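Local coordinates for protein Lpg2148(MvcA) (Legionella pneumophila subsp. pneumophila str. Philadelphia 1, PDB 6K11) that probably acts as a deamidase-type effector that strips ubiquitin from the host conjugating enzyme UBE2N and so regulates its activity, at residues Leu135-Asn140 with Asn184-Ser189. Sequence-based numbering, arbitrary orientation.
Sequences LVKTKN and NAIGDS
Lys137 reaches from its strand to the turn after helix 176-185 and gives its ammonium group to two successive backbone carbonyls: NZ lies 2.7 Å from Ile186 O and 3.0 Å from Gly187 O. NZ stands above the carbonyl plane of Ile186, 44° out of it, and is tilted less from that of Gly187. With CG anti to the backbone N (chi1 -176°) and a bend only at chi3, the long chain runs from strand to turn. Phe183 O, on the helix just before, takes a third hydrogen bond from NZ, and the Phe183 ring adds a cation-pi contact. The carboxylate of Asp188 is too far for a salt bridge, with OD1 4.2 Å from NZ, but probably still favours the positive charge.

A water accepts from Lys137 N at 2.8 Å and lies 3.0 Å from Ser189 O.

Apolar contact is slight but buried: Leu135 CD2 and Ile186 CD1 meet tip to tip at 4.0 Å, and both side chains also touch Leu155 and Ile214. One lysine ammonium group thus gathers the backbone carbonyls of Phe183, Ile186 and Gly187, joining strand 134-137 of the mixed sheet to the turn that follows helix 176-185, within the MvcA insertion domain.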
loop_
_atom_site.group_PDB
_atom_site.type_symbol
_atom_site.label_atom_id
_atom_site.label_comp_id
_atom_site.label_asym_id
_atom_site.label_seq_id
_atom_site.Cartn_x
_atom_site.Cartn_y
_atom_site.Cartn_z
ATOM N N LEU A 135 14.078 -8.555 20.803
ATOM C CA LEU A 135 13.558 -8.420 22.152
ATOM C C LEU A 135 14.211 -7.194 22.777
ATOM O O LEU A 135 15.415 -6.972 22.601
ATOM C CB LEU A 135 13.874 -9.679 22.976
ATOM C CG LEU A 135 13.876 -9.546 24.493
ATOM C CD1 LEU A 135 12.454 -9.318 24.996
ATOM C CD2 LEU A 135 14.493 -10.780 25.141
ATOM N N VAL A 136 13.424 -6.383 23.478
ATOM C CA VAL A 136 13.935 -5.189 24.152
ATOM C C VAL A 136 13.665 -5.328 25.641
ATOM O O VAL A 136 12.507 -5.445 26.061
ATOM C CB VAL A 136 13.304 -3.893 23.618
ATOM C CG1 VAL A 136 13.794 -2.693 24.429
ATOM C CG2 VAL A 136 13.589 -3.709 22.111
ATOM N N LYS A 137 14.728 -5.288 26.438
ATOM C CA LYS A 137 14.613 -5.260 27.888
ATOM C C LYS A 137 14.563 -3.806 28.343
ATOM O O LYS A 137 15.453 -3.017 28.009
ATOM C CB LYS A 137 15.792 -5.989 28.528
ATOM C CG LYS A 137 15.708 -6.099 30.007
ATOM C CD LYS A 137 16.896 -6.887 30.525
ATOM C CE LYS A 137 17.299 -6.416 31.905
ATOM N NZ LYS A 137 18.437 -7.225 32.423
ATOM N N THR A 138 13.519 -3.448 29.084
ATOM C CA THR A 138 13.352 -2.073 29.532
ATOM C C THR A 138 12.703 -2.035 30.907
ATOM O O THR A 138 11.792 -2.814 31.205
ATOM C CB THR A 138 12.510 -1.248 28.548
ATOM O OG1 THR A 138 12.227 0.038 29.125
ATOM C CG2 THR A 138 11.205 -1.969 28.215
ATOM N N LYS A 139 13.187 -1.122 31.741
ATOM C CA LYS A 139 12.553 -0.872 33.023
ATOM C C LYS A 139 11.143 -0.335 32.812
ATOM O O LYS A 139 10.856 0.354 31.829
ATOM C CB LYS A 139 13.378 0.125 33.839
ATOM C CG LYS A 139 14.677 -0.456 34.404
ATOM C CD LYS A 139 15.269 0.444 35.489
ATOM C CE LYS A 139 16.472 -0.209 36.179
ATOM N NZ LYS A 139 16.222 -1.623 36.602
ATOM N N ASN A 140 10.256 -0.672 33.751
ATOM C CA ASN A 140 8.887 -0.179 33.684
ATOM C C ASN A 140 8.844 1.343 33.631
ATOM O O ASN A 140 8.012 1.916 32.918
ATOM C CB ASN A 140 8.093 -0.700 34.883
ATOM C CG ASN A 140 6.606 -0.689 34.642
ATOM O OD1 ASN A 140 6.052 0.291 34.142
ATOM N ND2 ASN A 140 5.945 -1.789 34.983
ATOM N N ASN A 184 15.938 -10.402 35.106
ATOM C CA ASN A 184 17.241 -10.443 35.760
ATOM C C ASN A 184 18.145 -11.557 35.233
ATOM O O ASN A 184 19.327 -11.588 35.578
ATOM C CB ASN A 184 17.034 -10.571 37.273
ATOM C CG ASN A 184 16.460 -9.306 37.877
ATOM O OD1 ASN A 184 15.374 -9.316 38.452
ATOM N ND2 ASN A 184 17.181 -8.194 37.724
ATOM N N ALA A 185 17.635 -12.463 34.400
ATOM C CA ALA A 185 18.471 -13.483 33.778
ATOM C C ALA A 185 19.103 -13.016 32.474
ATOM O O ALA A 185 19.986 -13.703 31.937
ATOM C CB ALA A 185 17.657 -14.756 33.511
ATOM N N ILE A 186 18.675 -11.873 31.947
ATOM C CA ILE A 186 19.177 -11.355 30.685
ATOM C C ILE A 186 20.096 -10.178 30.985
ATOM O O ILE A 186 19.878 -9.440 31.953
ATOM C CB ILE A 186 18.001 -10.984 29.760
ATOM C CG1 ILE A 186 17.256 -12.274 29.392
ATOM C CG2 ILE A 186 18.479 -10.251 28.506
ATOM C CD1 ILE A 186 15.982 -12.107 28.592
ATOM N N GLY A 187 21.156 -10.040 30.184
ATOM C CA GLY A 187 22.150 -8.997 30.367
ATOM C C GLY A 187 21.667 -7.580 30.114
ATOM O O GLY A 187 20.477 -7.273 30.278
ATOM N N ASP A 188 22.586 -6.704 29.693
ATOM C CA ASP A 188 22.314 -5.275 29.594
ATOM C C ASP A 188 22.494 -4.718 28.191
ATOM O O ASP A 188 22.584 -3.497 28.037
ATOM C CB ASP A 188 23.204 -4.486 30.561
ATOM C CG ASP A 188 23.213 -5.072 31.952
ATOM O OD1 ASP A 188 22.132 -5.138 32.573
ATOM O OD2 ASP A 188 24.306 -5.466 32.419
ATOM N N SER A 189 22.558 -5.565 27.167
ATOM C CA SER A 189 22.634 -5.046 25.810
ATOM C C SER A 189 21.340 -4.314 25.453
ATOM O O SER A 189 20.301 -4.466 26.109
ATOM C CB SER A 189 22.910 -6.170 24.810
ATOM O OG SER A 189 24.061 -6.909 25.191
HETATM O O HOH W 1 17.359 -4.975 25.501
#